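Local coordinates for dihydroxyacetone kinase (Citrobacter freundii, PDB 1UN8), which phosphorylates dihydroxyacetone at the expense of ATP, using a divalent metal cofactor and working as a homodimer in the oxidative route of glycerol fermentation, at residues His61-His65 with Val66-Gly70; Leu172-Val175 with Leu176-Gln180; Ala234-Val237 with Asn238-Asp242; Glu526-Leu529 with Gly530-Asp533. All coordinates share one frame; numbering follows the deposited sequence.

Interaction 1: His61-His65 with Val66-Gly70; sequences HEPAH and VGFIG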
loop_
_atom_site.group_PDB
_atom_site.type_symbol
_atom_site.label_atom_id
_atom_site.label_comp_id
_atom_site.label_asym_id
_atom_site.label_seq_id
_atom_site.Cartn_x
_atom_site.Cartn_y
_atom_site.Cartn_z
ATOM N N HIS A 61 -4.231 -11.167 3.723
ATOM C CA HIS A 61 -5.234 -10.143 3.421
ATOM C C HIS A 61 -5.115 -9.054 4.445
ATOM O O HIS A 61 -6.039 -8.249 4.583
ATOM C CB HIS A 61 -6.689 -10.660 3.435
ATOM C CG HIS A 61 -6.894 -11.940 2.697
ATOM N ND1 HIS A 61 -6.598 -12.077 1.356
ATOM C CD2 HIS A 61 -7.366 -13.142 3.106
ATOM C CE1 HIS A 61 -6.880 -13.309 0.966
ATOM N NE2 HIS A 61 -7.345 -13.977 2.008
ATOM N N GLU A 62 -3.987 -9.038 5.162
ATOM C CA GLU A 62 -3.705 -8.027 6.167
ATOM C C GLU A 62 -3.936 -6.648 5.554
ATOM O O GLU A 62 -3.632 -6.448 4.356
ATOM C CB GLU A 62 -2.247 -8.140 6.591
ATOM C CG GLU A 62 -1.897 -9.453 7.264
ATOM C CD GLU A 62 -1.836 -10.621 6.297
ATOM O OE1 GLU A 62 -1.739 -10.382 5.089
ATOM O OE2 GLU A 62 -1.886 -11.791 6.749
ATOM N N PRO A 63 -4.452 -5.689 6.329
ATOM C CA PRO A 63 -4.796 -5.831 7.755
ATOM C C PRO A 63 -5.968 -6.724 8.193
ATOM O O PRO A 63 -6.189 -6.832 9.417
ATOM C CB PRO A 63 -5.090 -4.387 8.190
ATOM C CG PRO A 63 -5.574 -3.736 6.928
ATOM C CD PRO A 63 -4.735 -4.333 5.829
ATOM N N ALA A 64 -6.703 -7.343 7.277
ATOM C CA ALA A 64 -7.778 -8.246 7.702
ATOM C C ALA A 64 -7.106 -9.504 8.203
ATOM O O ALA A 64 -6.148 -9.946 7.589
ATOM C CB ALA A 64 -8.681 -8.579 6.530
ATOM N N HIS A 65 -7.576 -10.083 9.302
ATOM C CA HIS A 65 -8.706 -9.558 10.071
ATOM C C HIS A 65 -8.238 -9.013 11.404
ATOM O O HIS A 65 -9.003 -8.376 12.134
ATOM C CB HIS A 65 -9.753 -10.659 10.310
ATOM C CG HIS A 65 -10.424 -11.125 9.056
ATOM N ND1 HIS A 65 -11.572 -10.543 8.569
ATOM C CD2 HIS A 65 -10.104 -12.115 8.186
ATOM C CE1 HIS A 65 -11.935 -11.158 7.454
ATOM N NE2 HIS A 65 -11.059 -12.115 7.200
ATOM N N VAL A 66 -6.972 -9.269 11.722
ATOM C CA VAL A 66 -6.380 -8.799 12.973
ATOM C C VAL A 66 -6.512 -7.276 13.143
ATOM O O VAL A 66 -6.655 -6.782 14.251
ATOM C CB VAL A 66 -4.896 -9.193 13.043
ATOM C CG1 VAL A 66 -4.237 -8.538 14.212
ATOM C CG2 VAL A 66 -4.725 -10.714 13.081
ATOM N N GLY A 67 -6.462 -6.540 12.034
ATOM C CA GLY A 67 -6.569 -5.090 12.040
ATOM C C GLY A 67 -7.965 -4.596 12.377
ATOM O O GLY A 67 -8.191 -3.388 12.592
ATOM N N PHE A 68 -8.919 -5.515 12.434
ATOM C CA PHE A 68 -10.269 -5.134 12.826
ATOM C C PHE A 68 -10.729 -5.795 14.111
ATOM O O PHE A 68 -11.916 -6.027 14.327
ATOM C CB PHE A 68 -11.226 -5.276 11.648
ATOM C CG PHE A 68 -10.692 -4.632 10.424
ATOM C CD1 PHE A 68 -10.132 -5.407 9.405
ATOM C CD2 PHE A 68 -10.724 -3.252 10.284
ATOM C CE1 PHE A 68 -9.620 -4.833 8.257
ATOM C CE2 PHE A 68 -10.218 -2.672 9.154
ATOM C CZ PHE A 68 -9.654 -3.486 8.110
ATOM N N ILE A 69 -9.760 -6.099 14.961
ATOM C CA ILE A 69 -10.033 -6.666 16.278
ATOM C C ILE A 69 -10.047 -5.477 17.249
ATOM O O ILE A 69 -9.162 -4.617 17.199
ATOM C CB ILE A 69 -8.921 -7.663 16.689
ATOM C CG1 ILE A 69 -9.057 -8.974 15.928
ATOM C CG2 ILE A 69 -8.931 -7.902 18.210
ATOM C CD1 ILE A 69 -7.862 -9.874 16.111
ATOM N N GLY A 70 -11.046 -5.431 18.119
ATOM C CA GLY A 70 -11.163 -4.369 19.107
ATOM C C GLY A 70 -12.585 -3.908 19.369
ATOM O O GLY A 70 -13.536 -4.302 18.655
HETATM O O HOH W 1 -4.574 -10.025 9.886
#
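Two backbone hydrogen bonds join P63 and H65 to G67 and F68. G67 N donates to P63 O at 2.6 Å, nearly in line with the C=O bond, beyond the oxygen. F68 N reaches H65 O at 2.9 Å from well above the carbonyl plane, closing a type I turn with V66 and G67 at its corners. A water bridges the bend: it accepts from V66 N at 3.1 Å and donates a weak bond to A64 O. The peptides before P63 and before H65 are both cis, consistent with so tight a bend. H61 is the last of the substrate-binding residues G58-H61, which run from the end of strand 52-59 of the DhaK domain into this loop, and its ring meets that of the active-site residue H220. The H65 ring is hydrogen-bonded through NE2 to the substrate-binding K109 and through ND1 to H159. One face of this imidazole is covered by A64 CB, 3.9 Å above the ring centre. The F68 ring presents an edge to A64, with CE1 3.9 Å from A64 CA. Its far end lies beside the proline, CZ to P63 CG being 4.3 Å. P63 and E62 also pack on V266 and A267 of the second subunit.

Interaction 2: Leu172-Val175 with Leu176-Gln180; sequences LATV and LREAQ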
loop_
_atom_site.group_PDB
_atom_site.type_symbol
_atom_site.label_atom_id
_atom_site.label_comp_id
_atom_site.label_asym_id
_atom_site.label_seq_id
_atom_site.Cartn_x
_atom_site.Cartn_y
_atom_site.Cartn_z
ATOM N N LEU A 172 -27.183 -12.515 20.798
ATOM C CA LEU A 172 -26.676 -13.227 19.634
ATOM C C LEU A 172 -27.625 -13.146 18.448
ATOM O O LEU A 172 -27.233 -12.780 17.343
ATOM C CB LEU A 172 -26.441 -14.692 19.993
ATOM C CG LEU A 172 -25.895 -15.604 18.897
ATOM C CD1 LEU A 172 -24.686 -14.953 18.238
ATOM C CD2 LEU A 172 -25.517 -16.952 19.504
ATOM N N ALA A 173 -28.880 -13.494 18.688
ATOM C CA ALA A 173 -29.889 -13.480 17.643
ATOM C C ALA A 173 -29.938 -12.139 16.931
ATOM O O ALA A 173 -30.091 -12.080 15.711
ATOM C CB ALA A 173 -31.256 -13.807 18.236
ATOM N N THR A 174 -29.819 -11.062 17.699
ATOM C CA THR A 174 -29.866 -9.716 17.135
ATOM C C THR A 174 -28.595 -9.409 16.345
ATOM O O THR A 174 -28.643 -8.813 15.266
ATOM C CB THR A 174 -30.058 -8.672 18.252
ATOM O OG1 THR A 174 -31.274 -8.967 18.950
ATOM C CG2 THR A 174 -30.148 -7.255 17.670
ATOM N N VAL A 175 -27.458 -9.816 16.891
ATOM C CA VAL A 175 -26.190 -9.603 16.223
ATOM C C VAL A 175 -26.287 -10.255 14.844
ATOM O O VAL A 175 -26.070 -9.608 13.817
ATOM C CB VAL A 175 -25.036 -10.239 17.025
ATOM C CG1 VAL A 175 -23.715 -10.008 16.309
ATOM C CG2 VAL A 175 -24.990 -9.643 18.427
ATOM N N LEU A 176 -26.633 -11.536 14.830
ATOM C CA LEU A 176 -26.765 -12.286 13.590
ATOM C C LEU A 176 -27.738 -11.615 12.631
ATOM O O LEU A 176 -27.429 -11.415 11.462
ATOM C CB LEU A 176 -27.235 -13.711 13.895
ATOM C CG LEU A 176 -27.666 -14.617 12.738
ATOM C CD1 LEU A 176 -26.509 -14.830 11.782
ATOM C CD2 LEU A 176 -28.138 -15.957 13.298
ATOM N N ARG A 177 -28.912 -11.262 13.133
ATOM C CA ARG A 177 -29.939 -10.632 12.317
ATOM C C ARG A 177 -29.385 -9.423 11.580
ATOM O O ARG A 177 -29.473 -9.332 10.359
ATOM C CB ARG A 177 -31.118 -10.191 13.194
ATOM C CG ARG A 177 -32.392 -9.858 12.416
ATOM C CD ARG A 177 -33.333 -8.899 13.175
ATOM N NE ARG A 177 -33.078 -7.483 12.865
ATOM C CZ ARG A 177 -33.183 -6.930 11.649
ATOM N NH1 ARG A 177 -33.541 -7.665 10.597
ATOM N NH2 ARG A 177 -32.932 -5.632 11.475
ATOM N N GLU A 178 -28.825 -8.494 12.341
ATOM C CA GLU A 178 -28.265 -7.267 11.791
ATOM C C GLU A 178 -27.078 -7.529 10.866
ATOM O O GLU A 178 -26.947 -6.900 9.814
ATOM C CB GLU A 178 -27.832 -6.341 12.936
ATOM C CG GLU A 178 -28.976 -5.798 13.794
ATOM C CD GLU A 178 -29.940 -4.929 13.006
ATOM O OE1 GLU A 178 -29.500 -4.240 12.057
ATOM O OE2 GLU A 178 -31.139 -4.921 13.344
ATOM N N ALA A 179 -26.217 -8.454 11.280
ATOM C CA ALA A 179 -25.041 -8.825 10.511
ATOM C C ALA A 179 -25.475 -9.346 9.145
ATOM O O ALA A 179 -24.889 -8.999 8.111
ATOM C CB ALA A 179 -24.259 -9.890 11.249
ATOM N N GLN A 180 -26.499 -10.189 9.141
ATOM C CA GLN A 180 -26.999 -10.741 7.896
ATOM C C GLN A 180 -27.606 -9.613 7.063
ATOM O O GLN A 180 -27.441 -9.560 5.846
ATOM C CB GLN A 180 -28.042 -11.826 8.190
ATOM C CG GLN A 180 -28.809 -12.326 6.956
ATOM C CD GLN A 180 -27.932 -13.060 5.930
ATOM O OE1 GLN A 180 -27.503 -14.195 6.154
ATOM N NE2 GLN A 180 -27.673 -12.406 4.800
#
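E178 lies one helical turn after T174 and packs back against it. The glutamate CB sits over two carbonyls, 3.5 Å from T174 O and somewhat farther from V175 O. With CG beside the backbone N (chi1 -66°), the chain runs back along the helix, so that CG passes 3.4 Å from T174 O and lies 4.3 Å from CG2 of T174. A bend at chi2 brings the carboxylate to R177. There OE2 forms a salt bridge with the arginine, NH2 standing 2.7 Å away and above the carboxylate plane, while NE adds a weak bond. The arginine chain curls round to bring its guanidinium to this neighbour. I161 and F165 of helix 155-167 lie against the E178 side chain, which is buried; the salt bridge may therefore lower the cost of burying its charge.

The backbone bonds L176 N to L172 O, R177 N to A173 O, E178 N to T174 O and A179 N to V175 O are regular i to i+4 bonds, the last 2.8 Å long. A179 CB comes within 3.2 Å of V175 O. OD1 of N171, just before the helix, accepts a hydrogen bond from T174 N. L172, V175 and A179 share a face that rests on L105, and A179 also touches L135, while A173 and R177 are exposed. This is an amphipathic helix laid against strands 104-109 and 132-137, which run parallel to each other in a mixed sheet, as in an alpha/beta fold.

Interaction 3: Ala234-Val237 with Asn238-Asp242; sequences AQVV and NLMVD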
loop_
_atom_site.group_PDB
_atom_site.type_symbol
_atom_site.label_atom_id
_atom_site.label_comp_id
_atom_site.label_asym_id
_atom_site.label_seq_id
_atom_site.Cartn_x
_atom_site.Cartn_y
_atom_site.Cartn_z
ATOM N N ALA A 234 -10.811 5.567 -16.041
ATOM C CA ALA A 234 -12.206 5.949 -16.195
ATOM C C ALA A 234 -13.074 4.826 -16.762
ATOM O O ALA A 234 -14.175 4.553 -16.270
ATOM C CB ALA A 234 -12.302 7.169 -17.077
ATOM N N GLN A 235 -12.576 4.177 -17.802
ATOM C CA GLN A 235 -13.317 3.108 -18.423
ATOM C C GLN A 235 -13.484 1.977 -17.430
ATOM O O GLN A 235 -14.592 1.476 -17.219
ATOM C CB GLN A 235 -12.593 2.644 -19.689
ATOM C CG GLN A 235 -12.629 3.697 -20.805
ATOM C CD GLN A 235 -11.776 3.330 -22.002
ATOM O OE1 GLN A 235 -11.956 2.268 -22.603
ATOM N NE2 GLN A 235 -10.843 4.210 -22.363
ATOM N N VAL A 236 -12.387 1.585 -16.798
ATOM C CA VAL A 236 -12.444 0.510 -15.821
ATOM C C VAL A 236 -13.403 0.821 -14.671
ATOM O O VAL A 236 -14.225 -0.011 -14.312
ATOM C CB VAL A 236 -11.043 0.200 -15.256
ATOM C CG1 VAL A 236 -11.134 -0.859 -14.165
ATOM C CG2 VAL A 236 -10.140 -0.274 -16.384
ATOM N N VAL A 237 -13.320 2.015 -14.098
ATOM C CA VAL A 237 -14.210 2.336 -12.997
ATOM C C VAL A 237 -15.677 2.431 -13.406
ATOM O O VAL A 237 -16.560 1.977 -12.671
ATOM C CB VAL A 237 -13.778 3.640 -12.286
ATOM C CG1 VAL A 237 -14.860 4.116 -11.322
ATOM C CG2 VAL A 237 -12.505 3.383 -11.509
ATOM N N ASN A 238 -15.953 2.999 -14.577
ATOM C CA ASN A 238 -17.343 3.118 -15.004
ATOM C C ASN A 238 -17.948 1.749 -15.301
ATOM O O ASN A 238 -19.128 1.505 -15.033
ATOM C CB ASN A 238 -17.462 4.032 -16.222
ATOM C CG ASN A 238 -17.238 5.502 -15.873
ATOM O OD1 ASN A 238 -17.668 5.983 -14.818
ATOM N ND2 ASN A 238 -16.584 6.222 -16.773
ATOM N N LEU A 239 -17.140 0.851 -15.847
ATOM C CA LEU A 239 -17.627 -0.477 -16.134
ATOM C C LEU A 239 -18.027 -1.119 -14.811
ATOM O O LEU A 239 -19.079 -1.761 -14.698
ATOM C CB LEU A 239 -16.533 -1.296 -16.814
ATOM C CG LEU A 239 -16.731 -2.812 -16.913
ATOM C CD1 LEU A 239 -18.131 -3.140 -17.422
ATOM C CD2 LEU A 239 -15.673 -3.396 -17.838
ATOM N N MET A 240 -17.178 -0.930 -13.807
ATOM C CA MET A 240 -17.412 -1.477 -12.485
ATOM C C MET A 240 -18.635 -0.835 -11.864
ATOM O O MET A 240 -19.468 -1.508 -11.251
ATOM C CB MET A 240 -16.186 -1.242 -11.608
ATOM C CG MET A 240 -15.011 -2.134 -11.973
ATOM S SD MET A 240 -13.466 -1.800 -11.074
ATOM C CE MET A 240 -13.668 -2.809 -9.574
ATOM N N VAL A 241 -18.757 0.471 -12.037
ATOM C CA VAL A 241 -19.895 1.170 -11.479
ATOM C C VAL A 241 -21.206 0.677 -12.087
ATOM O O VAL A 241 -22.221 0.569 -11.392
ATOM C CB VAL A 241 -19.750 2.692 -11.666
ATOM C CG1 VAL A 241 -21.059 3.407 -11.326
ATOM C CG2 VAL A 241 -18.645 3.193 -10.766
ATOM N N ASP A 242 -21.194 0.372 -13.379
ATOM C CA ASP A 242 -22.410 -0.117 -14.009
ATOM C C ASP A 242 -22.866 -1.391 -13.313
ATOM O O ASP A 242 -24.002 -1.480 -12.846
ATOM C CB ASP A 242 -22.189 -0.403 -15.499
ATOM C CG ASP A 242 -22.126 0.862 -16.334
ATOM O OD1 ASP A 242 -22.873 1.816 -16.016
ATOM O OD2 ASP A 242 -21.346 0.896 -17.314
#
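V236 and M240 lie side by side and point the same way, one turn apart on the amphipathic helix 233-247, which packs against a mixed beta-sheet of the DhaK domain. The closest approach between their side chains is V236 CG1 to M240 SD, 4.0 Å. M240 begins by running back along the helix, CG beside its backbone N (chi1 -73°), which places CG 3.3 Å from V236 O. A bend at chi3 (87°) then carries the methyl away. Both residues touch V191 of strand 186-192, and M240 also meets F303 of strand 301-309.

The next pair round the helix, V237 and V241, is set differently: the two isopropyl groups are angled across one another, CG1 of V237 meeting CG2 of V241 at 3.9 Å. V237 rests on F303 too, but also on I272 of helix 266-277, so it sits between the sheet and that helix, while V241 packs on S279 and L281 in the loop that follows helix 266-277.

Four consecutive i to i+4 backbone bonds hold the turn, from A234 O with N238 N to V237 O with V241 N at 2.7 Å. A234 packs on N7 of the second subunit. N238 curls back over the preceding turn; its ND2 comes to 3.0 Å from A234 O, but at an angle too poor for a hydrogen bond.

Interaction 4: Glu526-Leu529 with Gly530-Asp533; sequences ESLL and GNMD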
loop_
_atom_site.group_PDB
_atom_site.type_symbol
_atom_site.label_atom_id
_atom_site.label_comp_id
_atom_site.label_asym_id
_atom_site.label_seq_id
_atom_site.Cartn_x
_atom_site.Cartn_y
_atom_site.Cartn_z
ATOM N N GLU A 526 47.727 14.335 -25.012
ATOM C CA GLU A 526 48.745 15.322 -25.363
ATOM C C GLU A 526 48.522 16.640 -24.617
ATOM O O GLU A 526 48.875 16.760 -23.442
ATOM C CB GLU A 526 48.740 15.579 -26.877
ATOM C CG GLU A 526 49.117 14.373 -27.738
ATOM C CD GLU A 526 50.572 13.957 -27.578
ATOM O OE1 GLU A 526 50.977 12.957 -28.213
ATOM O OE2 GLU A 526 51.308 14.628 -26.822
ATOM N N SER A 527 47.932 17.617 -25.306
ATOM C CA SER A 527 47.658 18.937 -24.732
ATOM C C SER A 527 46.405 18.969 -23.839
ATOM O O SER A 527 46.214 19.907 -23.054
ATOM C CB SER A 527 47.522 19.978 -25.852
ATOM O OG SER A 527 46.441 19.671 -26.716
ATOM N N LEU A 528 45.559 17.947 -23.972
ATOM C CA LEU A 528 44.332 17.822 -23.181
ATOM C C LEU A 528 43.377 19.015 -23.248
ATOM O O LEU A 528 42.510 19.159 -22.382
ATOM C CB LEU A 528 44.667 17.615 -21.702
ATOM C CG LEU A 528 45.496 16.377 -21.361
ATOM C CD1 LEU A 528 45.754 16.297 -19.865
ATOM C CD2 LEU A 528 44.805 15.114 -21.853
ATOM N N LEU A 529 43.524 19.865 -24.264
ATOM C CA LEU A 529 42.651 21.031 -24.405
ATOM C C LEU A 529 41.252 20.632 -24.873
ATOM O O LEU A 529 40.331 21.455 -24.888
ATOM C CB LEU A 529 43.254 22.046 -25.384
ATOM C CG LEU A 529 44.538 22.773 -24.965
ATOM C CD1 LEU A 529 44.951 23.730 -26.079
ATOM C CD2 LEU A 529 44.318 23.530 -23.652
ATOM N N GLY A 530 41.101 19.365 -25.255
ATOM C CA GLY A 530 39.810 18.867 -25.702
ATOM C C GLY A 530 38.996 18.323 -24.539
ATOM O O GLY A 530 37.854 17.891 -24.711
ATOM N N ASN A 531 39.595 18.338 -23.350
ATOM C CA ASN A 531 38.941 17.862 -22.138
ATOM C C ASN A 531 38.531 19.050 -21.273
ATOM O O ASN A 531 38.210 18.883 -20.090
ATOM C CB ASN A 531 39.889 16.975 -21.319
ATOM C CG ASN A 531 40.170 15.635 -21.979
ATOM O OD1 ASN A 531 39.249 14.919 -22.392
ATOM N ND2 ASN A 531 41.451 15.278 -22.063
ATOM N N MET A 532 38.556 20.249 -21.851
ATOM C CA MET A 532 38.202 21.446 -21.098
ATOM C C MET A 532 36.697 21.597 -20.982
ATOM O O MET A 532 35.966 21.374 -21.955
ATOM C CB MET A 532 38.787 22.701 -21.756
ATOM C CG MET A 532 38.665 23.951 -20.888
ATOM S SD MET A 532 39.535 25.377 -21.561
ATOM C CE MET A 532 41.132 25.215 -20.790
ATOM N N ASP A 533 36.235 21.959 -19.790
ATOM C CA ASP A 533 34.808 22.160 -19.581
ATOM C C ASP A 533 34.379 23.407 -20.351
ATOM O O ASP A 533 35.024 24.450 -20.269
ATOM C CB ASP A 533 34.508 22.350 -18.101
ATOM C CG ASP A 533 33.074 22.767 -17.858
ATOM O OD1 ASP A 533 32.166 21.991 -18.227
ATOM O OD2 ASP A 533 32.856 23.870 -17.309
#
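A single backbone hydrogen bond joins L528 to N531: N531 N donates to L528 O at 3.2 Å. The N-H points well at the oxygen (158°), yet the donor stands high above the carbonyl plane, 63° out of it. L529 and G530 occupy the corners of the resulting type I turn, and L528 enters it in a left-handed helical conformation. Further polar contacts involve the later residues. D533 N bonds to OG1 of T509, and N531 O takes a weak bond from NH2 of R475. D533 is the N-cap of helix 534-547, its OD2 accepting from A536 N; with P534 and G535 it belongs to the ATP-binding site of the all-helical DhaL domain, so the turn leads straight into a nucleotide-binding helix start.

The remaining contacts across the turn are van der Waals approaches. The L528 and N531 side chains lean over each other at a slant, and N531 CB lies 3.6 Å from L528 O. M532 CB is 3.7 Å from L529 O. Beyond CB the methionine leaves the turn: CG is anti to the backbone N (chi1 -170°), and the buried chain packs on A506, T509 and C510 of helix 495-511. L529 is exposed.

How the interactions relate
All four contacts are local and follow one another in series; none nests in or crosses another. Interaction 1 closes a tight bend in the loop between strands 52-59 and 76-80 and includes H61 of the substrate site. Interactions 2 and 3 close no loop: each is a turn within a helix, the first covering the sheet that includes strands 104-109 and 132-137, the second covering the other mixed sheet, with strands 186-192 and 301-309. Their centres are about 33 Å apart. Interaction 4 closes a turn leading into helix 534-547 of the C-terminal helical barrel. Its centre lies about 66 Å from that of interaction 1, consistent with a wide separation of substrate and ATP sites within one chain.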